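Local coordinates for protein Trypsin/chymotrypsin inhibitor (Alocasia macrorrhizos, PDB 5YCZ) that inhibits the serine proteases trypsin and alpha-chymotrypsin as a homodimeric beta-trefoil inhibitor of the plant Kunitz type, at residues A[73-78]-A[103-108]; A[92-97]-A[111-116]; A[136-141]-A[145-150]. All blocks are in the same frame, centred on the assembly; numbering follows the deposited sequence.

Interaction 1. Residues A[73-78]-A[103-108]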
ATOM      1  N   THR A  73      -4.815 -17.517  -7.078  1.00 31.83           N
ATOM      2  CA  THR A  73      -4.194 -16.890  -5.910  1.00 30.62           C
ATOM      3  C   THR A  73      -3.821 -15.441  -6.203  1.00 31.32           C
ATOM      4  O   THR A  73      -3.509 -15.068  -7.339  1.00 27.13           O
ATOM      5  CB  THR A  73      -2.947 -17.655  -5.420  1.00 29.51           C
ATOM      6  OG1 THR A  73      -2.034 -17.910  -6.496  1.00 31.57           O
ATOM      7  CG2 THR A  73      -3.319 -18.967  -4.759  1.00 27.54           C
ATOM      8  N   LEU A  74      -3.878 -14.621  -5.151  1.00 28.84           N
ATOM      9  CA  LEU A  74      -3.539 -13.211  -5.236  1.00 25.43           C
ATOM     10  C   LEU A  74      -3.000 -12.735  -3.901  1.00 26.15           C
ATOM     11  O   LEU A  74      -3.071 -13.435  -2.887  1.00 27.21           O
ATOM     12  CB  LEU A  74      -4.750 -12.379  -5.611  1.00 25.68           C
ATOM     13  CG  LEU A  74      -5.965 -12.752  -4.776  1.00 25.75           C
ATOM     14  CD1 LEU A  74      -5.945 -12.028  -3.445  1.00 24.62           C
ATOM     15  CD2 LEU A  74      -7.234 -12.395  -5.524  1.00 32.14           C
ATOM     16  N   TYR A  75      -2.535 -11.496  -3.899  1.00 25.32           N
ATOM     17  CA  TYR A  75      -2.178 -10.782  -2.687  1.00 21.65           C
ATOM     18  C   TYR A  75      -3.204  -9.704  -2.404  1.00 27.30           C
ATOM     19  O   TYR A  75      -3.874  -9.193  -3.310  1.00 30.73           O
ATOM     20  CB  TYR A  75      -0.812 -10.126  -2.813  1.00 26.27           C
ATOM     21  CG  TYR A  75       0.217 -11.056  -3.338  1.00 27.03           C
ATOM     22  CD1 TYR A  75       0.547 -12.193  -2.635  1.00 26.71           C
ATOM     23  CD2 TYR A  75       0.846 -10.811  -4.550  1.00 24.81           C
ATOM     24  CE1 TYR A  75       1.495 -13.069  -3.116  1.00 31.57           C
ATOM     25  CE2 TYR A  75       1.794 -11.670  -5.040  1.00 27.85           C
ATOM     26  CZ  TYR A  75       2.122 -12.804  -4.318  1.00 28.33           C
ATOM     27  OH  TYR A  75       3.069 -13.689  -4.784  1.00 28.61           O
ATOM     28  N   ILE A  76      -3.300  -9.345  -1.131  1.00 22.59           N
ATOM     29  CA  ILE A  76      -4.249  -8.348  -0.669  1.00 20.31           C
ATOM     30  C   ILE A  76      -3.497  -7.356   0.198  1.00 22.43           C
ATOM     31  O   ILE A  76      -2.618  -7.739   0.979  1.00 19.69           O
ATOM     32  CB  ILE A  76      -5.409  -8.980   0.136  1.00 20.75           C
ATOM     33  CG1 ILE A  76      -6.007 -10.170  -0.608  1.00 20.88           C
ATOM     34  CG2 ILE A  76      -6.492  -7.933   0.447  1.00 20.93           C
ATOM     35  CD1 ILE A  76      -6.995 -10.994   0.226  1.00 16.74           C
ATOM     36  N   MET A  77      -3.863  -6.076   0.083  1.00 21.98           N
ATOM     37  CA  MET A  77      -3.285  -5.071   0.958  1.00 23.00           C
ATOM     38  C   MET A  77      -4.246  -3.915   1.156  1.00 24.01           C
ATOM     39  O   MET A  77      -5.208  -3.752   0.403  1.00 26.50           O
ATOM     40  CB  MET A  77      -1.935  -4.593   0.411  1.00 24.76           C
ATOM     41  CG  MET A  77      -1.938  -3.980  -0.989  1.00 28.57           C
ATOM     42  SD  MET A  77      -0.657  -2.710  -1.184  1.00 36.83           S
ATOM     43  CE  MET A  77       0.811  -3.643  -0.771  1.00 36.76           C
ATOM     44  N   PHE A  78      -4.009  -3.164   2.228  1.00 18.99           N
ATOM     45  CA  PHE A  78      -4.592  -1.850   2.395  1.00 21.30           C
ATOM     46  C   PHE A  78      -3.576  -0.852   1.848  1.00 25.75           C
ATOM     47  O   PHE A  78      -2.540  -0.612   2.501  1.00 23.51           O
ATOM     48  CB  PHE A  78      -4.887  -1.558   3.860  1.00 20.85           C
ATOM     49  CG  PHE A  78      -5.939  -2.433   4.478  1.00 21.39           C
ATOM     50  CD1 PHE A  78      -7.265  -2.027   4.515  1.00 23.17           C
ATOM     51  CD2 PHE A  78      -5.595  -3.640   5.084  1.00 20.81           C
ATOM     52  CE1 PHE A  78      -8.242  -2.820   5.120  1.00 22.80           C
ATOM     53  CE2 PHE A  78      -6.564  -4.438   5.689  1.00 20.58           C
ATOM     54  CZ  PHE A  78      -7.895  -4.021   5.707  1.00 19.49           C
ATOM     55  N   GLY A 103       3.277  -8.883   4.735  1.00 21.06           N
ATOM     56  CA  GLY A 103       3.285  -9.945   3.771  1.00 25.40           C
ATOM     57  C   GLY A 103       4.137  -9.611   2.576  1.00 24.93           C
ATOM     58  O   GLY A 103       4.483  -8.450   2.340  1.00 23.56           O
ATOM     59  N   THR A 104       4.443 -10.649   1.799  1.00 25.56           N
ATOM     60  CA  THR A 104       5.387 -10.539   0.697  1.00 26.67           C
ATOM     61  C   THR A 104       4.874 -11.280  -0.529  1.00 27.88           C
ATOM     62  O   THR A 104       4.128 -12.256  -0.421  1.00 28.85           O
ATOM     63  CB  THR A 104       6.712 -11.109   1.093  1.00 22.17           C
ATOM     64  OG1 THR A 104       6.466 -12.386   1.710  1.00 29.95           O
ATOM     65  CG2 THR A 104       7.403 -10.187   2.079  1.00 18.99           C
ATOM     66  N   THR A 105       5.278 -10.800  -1.699  1.00 29.34           N
ATOM     67  CA  THR A 105       5.141 -11.587  -2.906  1.00 24.58           C
ATOM     68  C   THR A 105       6.184 -12.701  -2.909  1.00 29.40           C
ATOM     69  O   THR A 105       7.221 -12.632  -2.243  1.00 32.40           O
ATOM     70  CB  THR A 105       5.301 -10.702  -4.138  1.00 24.26           C
ATOM     71  OG1 THR A 105       6.612 -10.128  -4.142  1.00 30.32           O
ATOM     72  CG2 THR A 105       4.327  -9.588  -4.092  1.00 24.35           C
ATOM     73  N   SER A 106       5.882 -13.755  -3.650  1.00 28.78           N
ATOM     74  CA  SER A 106       6.823 -14.847  -3.826  1.00 26.14           C
ATOM     75  C   SER A 106       6.443 -15.584  -5.099  1.00 33.03           C
ATOM     76  O   SER A 106       5.257 -15.756  -5.389  1.00 31.35           O
ATOM     77  CB  SER A 106       6.816 -15.798  -2.627  1.00 30.89           C
ATOM     78  OG  SER A 106       7.275 -17.085  -3.004  1.00 32.18           O
ATOM     79  N   LYS A 107       7.448 -15.975  -5.880  1.00 37.64           N
ATOM     80  CA  LYS A 107       7.205 -16.791  -7.058  1.00 35.93           C
ATOM     81  C   LYS A 107       7.454 -18.267  -6.800  1.00 37.37           C
ATOM     82  O   LYS A 107       7.059 -19.098  -7.622  1.00 40.67           O
ATOM     83  CB  LYS A 107       8.082 -16.331  -8.228  1.00 41.05           C
ATOM     84  CG  LYS A 107       7.967 -14.866  -8.603  1.00 40.36           C
ATOM     85  CD  LYS A 107       8.545 -14.614 -10.008  1.00 47.53           C
ATOM     86  CE  LYS A 107       7.450 -14.402 -11.083  1.00 53.78           C
ATOM     87  NZ  LYS A 107       6.843 -15.662 -11.647  1.00 45.90           N
ATOM     88  N   ALA A 108       8.060 -18.604  -5.665  1.00 38.09           N
ATOM     89  CA  ALA A 108       8.580 -19.938  -5.421  1.00 42.13           C
ATOM     90  C   ALA A 108       7.471 -20.990  -5.453  1.00 48.31           C
ATOM     91  O   ALA A 108       6.269 -20.693  -5.491  1.00 39.04           O
ATOM     92  CB  ALA A 108       9.303 -19.992  -4.077  1.00 38.46           C
TER
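From strand 74-77 of this beta-trefoil, Tyr75 reaches out to the irregular chain 103-108 and supplies most of the buried surface of the contact. Its CG stands anti to the carbonyl carbon, beside the backbone N (chi1 -48°), which carries the ring across to the other segment. There the Tyr75 and Thr105 side chains cross at about a right angle, with Tyr75 CE2 3.4 Å from Thr105 CG2. The same residue also offers its backbone to the ring, Thr105 CA lying 3.5 Å from Tyr75 CZ, while Thr104 O stands 3.9 Å from Tyr75 CE1. The polar end is fixed by a nearly straight hydrogen bond, Ser106 N to Tyr75 OH at 3.0 Å and 171°, so the phenolic oxygen accepts from the main chain of the loop. It has a further, weak bond to Glu61. Just beyond, Ser106 OG accepts from Ala108 N at 3.2 Å, an ST turn. Pro81 of the second subunit packs on both Tyr75 and Thr105, which places the contact at the dimer interface. Within its own chain, strand 74-77 pairs with strand 55-60 and also bonds through its main chain to Trp90 and to Phe116, at the start of strand 116-120, while the loop 103-108 follows strand 98-100 and leads on to that same strand 116-120.

Interaction 2. Residues A[92-97]-A[111-116]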
ATOM      1  N   PHE A  92      -1.146 -14.815   6.481  1.00 18.61           N
ATOM      2  CA  PHE A  92      -1.827 -15.605   7.497  1.00 23.60           C
ATOM      3  C   PHE A  92      -0.793 -16.104   8.488  1.00 21.14           C
ATOM      4  O   PHE A  92       0.042 -16.943   8.143  1.00 24.89           O
ATOM      5  CB  PHE A  92      -2.605 -16.768   6.889  1.00 23.06           C
ATOM      6  CG  PHE A  92      -3.452 -17.491   7.896  1.00 22.32           C
ATOM      7  CD1 PHE A  92      -4.624 -16.918   8.363  1.00 21.30           C
ATOM      8  CD2 PHE A  92      -3.063 -18.723   8.395  1.00 19.49           C
ATOM      9  CE1 PHE A  92      -5.403 -17.564   9.300  1.00 21.51           C
ATOM     10  CE2 PHE A  92      -3.826 -19.373   9.342  1.00 22.12           C
ATOM     11  CZ  PHE A  92      -5.006 -18.795   9.796  1.00 22.03           C
ATOM     12  N   ASP A  93      -0.829 -15.568   9.708  1.00 19.86           N
ATOM     13  CA  ASP A  93       0.039 -16.040  10.787  1.00 20.55           C
ATOM     14  C   ASP A  93      -0.519 -17.374  11.253  1.00 24.92           C
ATOM     15  O   ASP A  93      -1.576 -17.431  11.889  1.00 20.17           O
ATOM     16  CB  ASP A  93       0.096 -15.015  11.918  1.00 27.40           C
ATOM     17  CG  ASP A  93       1.024 -15.439  13.095  1.00 30.68           C
ATOM     18  OD1 ASP A  93       1.474 -16.601  13.152  1.00 35.63           O
ATOM     19  OD2 ASP A  93       1.294 -14.598  13.987  1.00 28.89           O
ATOM     20  N   ARG A  94       0.173 -18.467  10.910  1.00 24.73           N
ATOM     21  CA  ARG A  94      -0.310 -19.791  11.293  1.00 23.34           C
ATOM     22  C   ARG A  94      -0.151 -20.053  12.783  1.00 26.36           C
ATOM     23  O   ARG A  94      -0.864 -20.899  13.322  1.00 28.05           O
ATOM     24  CB  ARG A  94       0.412 -20.888  10.500  1.00 28.35           C
ATOM     25  CG  ARG A  94      -0.008 -20.999   9.032  1.00 36.42           C
ATOM     26  CD  ARG A  94       0.622 -22.209   8.367  1.00 39.08           C
ATOM     27  NE  ARG A  94       2.020 -22.357   8.767  1.00 45.04           N
ATOM     28  CZ  ARG A  94       3.056 -22.013   8.006  1.00 50.63           C
ATOM     29  NH1 ARG A  94       4.297 -22.177   8.460  1.00 46.17           N
ATOM     30  NH2 ARG A  94       2.846 -21.498   6.794  1.00 46.85           N
ATOM     31  N   GLU A  95       0.758 -19.360  13.473  1.00 26.82           N
ATOM     32  CA  GLU A  95       0.846 -19.576  14.914  1.00 27.50           C
ATOM     33  C   GLU A  95      -0.337 -18.941  15.630  1.00 29.27           C
ATOM     34  O   GLU A  95      -0.931 -19.560  16.519  1.00 33.83           O
ATOM     35  CB  GLU A  95       2.160 -19.033  15.468  1.00 25.10           C
ATOM     36  CG  GLU A  95       2.881 -19.951  16.502  1.00 51.11           C
ATOM     37  CD  GLU A  95       2.032 -20.414  17.752  1.00 47.09           C
ATOM     38  OE1 GLU A  95       1.151 -19.686  18.258  1.00 38.40           O
ATOM     39  OE2 GLU A  95       2.314 -21.504  18.309  1.00 38.37           O
ATOM     40  N   ALA A  96      -0.708 -17.716  15.246  1.00 28.98           N
ATOM     41  CA  ALA A  96      -1.802 -17.002  15.891  1.00 24.79           C
ATOM     42  C   ALA A  96      -3.172 -17.360  15.327  1.00 22.51           C
ATOM     43  O   ALA A  96      -4.179 -17.214  16.029  1.00 25.80           O
ATOM     44  CB  ALA A  96      -1.587 -15.494  15.781  1.00 25.67           C
ATOM     45  N   GLY A  97      -3.245 -17.834  14.091  1.00 23.04           N
ATOM     46  CA  GLY A  97      -4.517 -18.266  13.562  1.00 20.68           C
ATOM     47  C   GLY A  97      -5.391 -17.184  12.964  1.00 23.93           C
ATOM     48  O   GLY A  97      -6.572 -17.461  12.706  1.00 24.93           O
ATOM     49  N   PRO A 111       4.925 -23.275  -0.313  1.00 36.10           N
ATOM     50  CA  PRO A 111       3.738 -22.579   0.182  1.00 35.73           C
ATOM     51  C   PRO A 111       4.129 -21.219   0.735  1.00 29.78           C
ATOM     52  O   PRO A 111       5.215 -21.048   1.282  1.00 29.17           O
ATOM     53  CB  PRO A 111       3.226 -23.510   1.285  1.00 34.53           C
ATOM     54  CG  PRO A 111       4.465 -24.160   1.795  1.00 30.57           C
ATOM     55  CD  PRO A 111       5.345 -24.356   0.593  1.00 32.59           C
ATOM     56  N   HIS A 112       3.237 -20.243   0.586  1.00 29.05           N
ATOM     57  CA  HIS A 112       3.524 -18.881   1.026  1.00 27.90           C
ATOM     58  C   HIS A 112       2.274 -18.269   1.634  1.00 25.86           C
ATOM     59  O   HIS A 112       1.225 -18.231   0.984  1.00 27.70           O
ATOM     60  CB  HIS A 112       4.019 -18.019  -0.135  1.00 27.42           C
ATOM     61  CG  HIS A 112       4.779 -16.812   0.304  1.00 26.59           C
ATOM     62  ND1 HIS A 112       5.811 -16.881   1.215  1.00 26.49           N
ATOM     63  CD2 HIS A 112       4.627 -15.501  -0.001  1.00 26.17           C
ATOM     64  CE1 HIS A 112       6.272 -15.661   1.439  1.00 31.09           C
ATOM     65  NE2 HIS A 112       5.572 -14.805   0.713  1.00 26.69           N
ATOM     66  N   ASN A 113       2.396 -17.750   2.853  1.00 24.48           N
ATOM     67  CA  ASN A 113       1.218 -17.428   3.655  1.00 26.29           C
ATOM     68  C   ASN A 113       0.562 -16.102   3.299  1.00 25.60           C
ATOM     69  O   ASN A 113      -0.459 -15.751   3.911  1.00 23.08           O
ATOM     70  CB  ASN A 113       1.580 -17.420   5.131  1.00 25.85           C
ATOM     71  CG  ASN A 113       1.793 -18.800   5.663  1.00 34.59           C
ATOM     72  OD1 ASN A 113       2.761 -19.071   6.390  1.00 41.93           O
ATOM     73  ND2 ASN A 113       0.896 -19.699   5.291  1.00 30.91           N
ATOM     74  N   SER A 114       1.103 -15.349   2.351  1.00 20.94           N
ATOM     75  CA  SER A 114       0.397 -14.174   1.870  1.00 22.28           C
ATOM     76  C   SER A 114      -0.481 -14.471   0.651  1.00 21.93           C
ATOM     77  O   SER A 114      -1.012 -13.536   0.045  1.00 19.91           O
ATOM     78  CB  SER A 114       1.388 -13.046   1.553  1.00 26.15           C
ATOM     79  OG  SER A 114       2.591 -13.547   1.006  1.00 29.74           O
ATOM     80  N   ARG A 115      -0.662 -15.738   0.290  1.00 21.59           N
ATOM     81  CA  ARG A 115      -1.446 -16.089  -0.887  1.00 29.31           C
ATOM     82  C   ARG A 115      -2.892 -16.357  -0.486  1.00 24.67           C
ATOM     83  O   ARG A 115      -3.179 -17.287   0.277  1.00 22.62           O
ATOM     84  CB  ARG A 115      -0.859 -17.302  -1.601  1.00 30.04           C
ATOM     85  CG  ARG A 115       0.354 -16.996  -2.453  1.00 28.56           C
ATOM     86  CD  ARG A 115       1.258 -18.215  -2.494  1.00 30.06           C
ATOM     87  NE  ARG A 115       2.349 -18.032  -3.436  1.00 34.82           N
ATOM     88  CZ  ARG A 115       3.378 -18.865  -3.557  1.00 33.40           C
ATOM     89  NH1 ARG A 115       3.463 -19.940  -2.789  1.00 31.28           N
ATOM     90  NH2 ARG A 115       4.336 -18.607  -4.434  1.00 33.60           N
ATOM     91  N   PHE A 116      -3.798 -15.556  -1.024  1.00 23.15           N
ATOM     92  CA  PHE A 116      -5.217 -15.740  -0.799  1.00 24.45           C
ATOM     93  C   PHE A 116      -5.900 -15.956  -2.144  1.00 24.77           C
ATOM     94  O   PHE A 116      -5.361 -15.604  -3.198  1.00 23.62           O
ATOM     95  CB  PHE A 116      -5.816 -14.530  -0.064  1.00 17.83           C
ATOM     96  CG  PHE A 116      -5.201 -14.279   1.275  1.00 18.13           C
ATOM     97  CD1 PHE A 116      -3.979 -13.615   1.387  1.00 18.37           C
ATOM     98  CD2 PHE A 116      -5.827 -14.717   2.426  1.00 16.30           C
ATOM     99  CE1 PHE A 116      -3.399 -13.388   2.623  1.00 17.64           C
ATOM    100  CE2 PHE A 116      -5.253 -14.497   3.670  1.00 19.08           C
ATOM    101  CZ  PHE A 116      -4.041 -13.823   3.775  1.00 17.87           C
TER
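Asn113 and Phe92 bury the most surface here, and their backbones come close, with the CA atoms of Phe92 and Asn113 5.2 Å apart. The bond between them runs from Phe92 N to Asn113 O at 2.8 Å, with an N-H...O angle of 161°. The donor sits 39° above the carbonyl plane, so the bond is fairly straight at the hydrogen but does not follow a lone pair. This one clear bond is main chain to main chain; beside it Asn113 CB packs 3.4 Å from Phe92 O. Arg94 makes the third contribution. Its chain bends at chi3 and folds the exposed guanidinium back to the Asn113 amide, the two side chains crossing nearly at right angles with their planes 58° apart. Phe92 itself points its ring elsewhere: with CG anti to the backbone N, the phenyl turns away from segment 111-116 to pack on Val99, Val135 and Leu152. The tip of the Phe116 ring lies near the donor, CZ 4.1 Å from Phe92 N.

One partner is a turn, the other the end of a strand running into a turn. His112 to Arg115 form a type I beta turn, closed by Arg115 N to His112 O at 3.2 Å. In segment 92-97, Asp93 OD1 accepts from Glu95 N at 2.9 Å in an Asx turn, and Gly97 N bonds to Asp93 O at 2.8 Å. The latter pair rounds off the short antiparallel hairpin of strands 91-93 and 98-100; two-stranded hairpins of this kind, joined by irregular loops, are the building units of the beta-trefoil.

Interaction 3. Residues A[136-141]-A[145-150]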
ATOM      1  N   CYS A 136      -4.730 -19.795   0.788  1.00 25.74           N
ATOM      2  CA  CYS A 136      -4.253 -20.844  -0.124  1.00 33.47           C
ATOM      3  C   CYS A 136      -2.745 -20.765  -0.315  1.00 25.55           C
ATOM      4  O   CYS A 136      -2.258 -20.182  -1.286  1.00 24.58           O
ATOM      5  CB  CYS A 136      -4.958 -20.770  -1.481  1.00 34.74           C
ATOM      6  SG  CYS A 136      -6.735 -21.111  -1.434  1.00 57.80           S
ATOM      7  N   PRO A 137      -1.978 -21.367   0.583  1.00 24.31           N
ATOM      8  CA  PRO A 137      -0.518 -21.239   0.508  1.00 26.32           C
ATOM      9  C   PRO A 137       0.079 -21.651  -0.821  1.00 30.16           C
ATOM     10  O   PRO A 137       1.180 -21.196  -1.149  1.00 32.80           O
ATOM     11  CB  PRO A 137      -0.040 -22.152   1.640  1.00 23.58           C
ATOM     12  CG  PRO A 137      -1.129 -22.085   2.623  1.00 25.44           C
ATOM     13  CD  PRO A 137      -2.411 -21.993   1.838  1.00 26.87           C
ATOM     14  N   CYS A 138      -0.598 -22.467  -1.614  1.00 27.40           N
ATOM     15  CA  CYS A 138      -0.040 -22.923  -2.881  1.00 31.04           C
ATOM     16  C   CYS A 138      -0.615 -22.109  -4.028  1.00 31.53           C
ATOM     17  O   CYS A 138      -1.838 -22.000  -4.163  1.00 29.93           O
ATOM     18  CB  CYS A 138      -0.324 -24.407  -3.100  1.00 37.63           C
ATOM     19  SG  CYS A 138       0.597 -25.448  -1.979  1.00 46.85           S
ATOM     20  N   SER A 139       0.266 -21.560  -4.863  1.00 33.39           N
ATOM     21  CA  SER A 139      -0.203 -20.761  -5.986  1.00 33.45           C
ATOM     22  C   SER A 139      -1.144 -21.577  -6.860  1.00 33.94           C
ATOM     23  O   SER A 139      -1.094 -22.811  -6.897  1.00 35.01           O
ATOM     24  CB  SER A 139       0.965 -20.242  -6.821  1.00 31.81           C
ATOM     25  OG  SER A 139       1.580 -19.116  -6.215  1.00 33.45           O
ATOM     26  N   THR A 140      -2.027 -20.861  -7.548  1.00 36.22           N
ATOM     27  CA  THR A 140      -3.014 -21.483  -8.412  1.00 36.28           C
ATOM     28  C   THR A 140      -3.493 -20.452  -9.421  1.00 35.71           C
ATOM     29  O   THR A 140      -3.411 -19.242  -9.187  1.00 35.42           O
ATOM     30  CB  THR A 140      -4.175 -22.050  -7.600  1.00 35.18           C
ATOM     31  OG1 THR A 140      -4.869 -23.007  -8.403  1.00 55.46           O
ATOM     32  CG2 THR A 140      -5.115 -20.970  -7.197  1.00 31.47           C
ATOM     33  N   GLY A 141      -3.990 -20.947 -10.553  1.00 41.57           N
ATOM     34  CA  GLY A 141      -4.173 -20.064 -11.689  1.00 39.72           C
ATOM     35  C   GLY A 141      -2.883 -19.453 -12.183  1.00 43.02           C
ATOM     36  O   GLY A 141      -2.911 -18.422 -12.858  1.00 41.35           O
ATOM     37  N   PRO A 145       5.496 -23.824 -11.773  1.00 49.55           N
ATOM     38  CA  PRO A 145       5.389 -24.918 -10.804  1.00 49.56           C
ATOM     39  C   PRO A 145       4.795 -24.443  -9.482  1.00 52.46           C
ATOM     40  O   PRO A 145       5.167 -23.392  -8.954  1.00 50.71           O
ATOM     41  CB  PRO A 145       6.841 -25.382 -10.641  1.00 47.97           C
ATOM     42  CG  PRO A 145       7.682 -24.256 -11.216  1.00 39.83           C
ATOM     43  CD  PRO A 145       6.857 -23.728 -12.325  1.00 42.84           C
ATOM     44  N   SER A 146       3.854 -25.229  -8.950  1.00 49.71           N
ATOM     45  CA  SER A 146       3.165 -24.887  -7.714  1.00 44.82           C
ATOM     46  C   SER A 146       3.004 -26.129  -6.851  1.00 48.75           C
ATOM     47  O   SER A 146       2.811 -27.231  -7.372  1.00 51.99           O
ATOM     48  CB  SER A 146       1.791 -24.252  -7.999  1.00 48.97           C
ATOM     49  OG  SER A 146       0.872 -25.186  -8.547  1.00 53.86           O
ATOM     50  N   CYS A 147       3.101 -25.949  -5.533  1.00 49.00           N
ATOM     51  CA  CYS A 147       2.866 -27.050  -4.606  1.00 45.68           C
ATOM     52  C   CYS A 147       1.406 -27.484  -4.668  1.00 48.23           C
ATOM     53  O   CYS A 147       0.508 -26.693  -4.977  1.00 46.76           O
ATOM     54  CB  CYS A 147       3.240 -26.662  -3.168  1.00 45.43           C
ATOM     55  SG  CYS A 147       2.548 -25.084  -2.484  1.00 56.83           S
ATOM     56  N   ARG A 148       1.169 -28.757  -4.354  1.00 50.79           N
ATOM     57  CA  ARG A 148      -0.100 -29.387  -4.689  1.00 54.43           C
ATOM     58  C   ARG A 148      -1.118 -29.396  -3.555  1.00 42.16           C
ATOM     59  O   ARG A 148      -2.314 -29.560  -3.822  1.00 42.84           O
ATOM     60  CB  ARG A 148       0.150 -30.823  -5.166  1.00 59.20           C
ATOM     61  CG  ARG A 148       0.310 -30.955  -6.684  1.00 62.38           C
ATOM     62  CD  ARG A 148       1.670 -30.431  -7.166  1.00 67.85           C
ATOM     63  NE  ARG A 148       1.837 -30.522  -8.621  1.00 72.16           N
ATOM     64  CZ  ARG A 148       2.941 -30.163  -9.279  1.00 72.69           C
ATOM     65  NH1 ARG A 148       3.991 -29.685  -8.615  1.00 60.95           N
ATOM     66  NH2 ARG A 148       2.997 -30.279 -10.604  1.00 72.07           N
ATOM     67  N   MET A 149      -0.694 -29.231  -2.311  1.00 45.49           N
ATOM     68  CA  MET A 149      -1.649 -29.295  -1.214  1.00 46.84           C
ATOM     69  C   MET A 149      -2.700 -28.190  -1.335  1.00 47.39           C
ATOM     70  O   MET A 149      -2.517 -27.182  -2.031  1.00 48.81           O
ATOM     71  CB  MET A 149      -0.928 -29.192   0.114  1.00 39.35           C
ATOM     72  CG  MET A 149      -0.279 -27.868   0.315  1.00 43.94           C
ATOM     73  SD  MET A 149       1.273 -28.071   1.205  1.00 78.88           S
ATOM     74  CE  MET A 149       2.426 -28.276  -0.156  1.00 51.77           C
ATOM     75  N   GLY A 150      -3.822 -28.394  -0.652  1.00 45.94           N
ATOM     76  CA  GLY A 150      -4.963 -27.515  -0.785  1.00 42.75           C
ATOM     77  C   GLY A 150      -4.834 -26.272   0.073  1.00 36.74           C
ATOM     78  O   GLY A 150      -3.765 -25.923   0.576  1.00 36.54           O
TER
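Cys138 packs its SG against the Met149 side chain and is bonded through that sulfur to Cys147 SG. The disulfide Cys138 SG to Cys147 SG measures 2.0 Å, and its torsion of -115° gives a left-handed bridge opened beyond the common right angle. The two halves reach it differently: Cys138 SG is anti to the carbonyl carbon (chi1 -70°), whereas Cys147 SG stands between its backbone N and carbonyl carbon (chi1 51°). The bridge holds the backbones close, with the CA atoms of Cys138 and Cys147 5.3 Å apart. Met149, bent at chi2 and chi3, curls round the sulfur, with Met149 CG 3.4 Å and Met149 CE 3.8 Å from Cys138 SG. This exposed residue lies along one side of the bridge.

On the other flank of the bridge the contact is made by two serines. Ser146 CB approaches Ser139 O at 3.4 Å. Ser139 CB lies 4.3 Å from Ser146 CB. Back on the Met149 side, Pro137 CD lies 4.3 Å from Gly150 O. No clear hydrogen bond crosses between the segments, so the covalent link and packing carry the contact.

A second disulfide, Cys136 to Cys151, encloses the first along the chain. Similarity to relatives would have paired Cys136 with Cys147, but the structure links each of them to another partner. The two segments belong to one long connection between the antiparallel neighbours, strands 131-135 and 153-159. Segment 136-141 is the inner side: Pro137 O accepts from Arg115, which lies just before strand 116-120, and Thr140 bonds to Thr73, next to strand 74-77.

Of the contacting segments, 73-78 comes first along the chain; interaction 1 closes the loop back to it when 103-108 arrives. Interaction 2 opens inside that loop, at 92-97, and closes beyond it at 111-116, so the two contacts cross along the chain. They are stitched together where Leu74 N meets Phe116 O at 2.6 Å and Thr104 O meets Ser114 OG. Interaction 3 follows in series and closes a short loop of its own between strands 131-135 and 153-159. It is fastened to interaction 2 through His112 N to Pro137 O at 2.9 Å, and to interaction 1 through Thr73 N to Thr140 O. The region 111-116 thus bridges strand 74-77, the 91-100 hairpin and the disulfide loop.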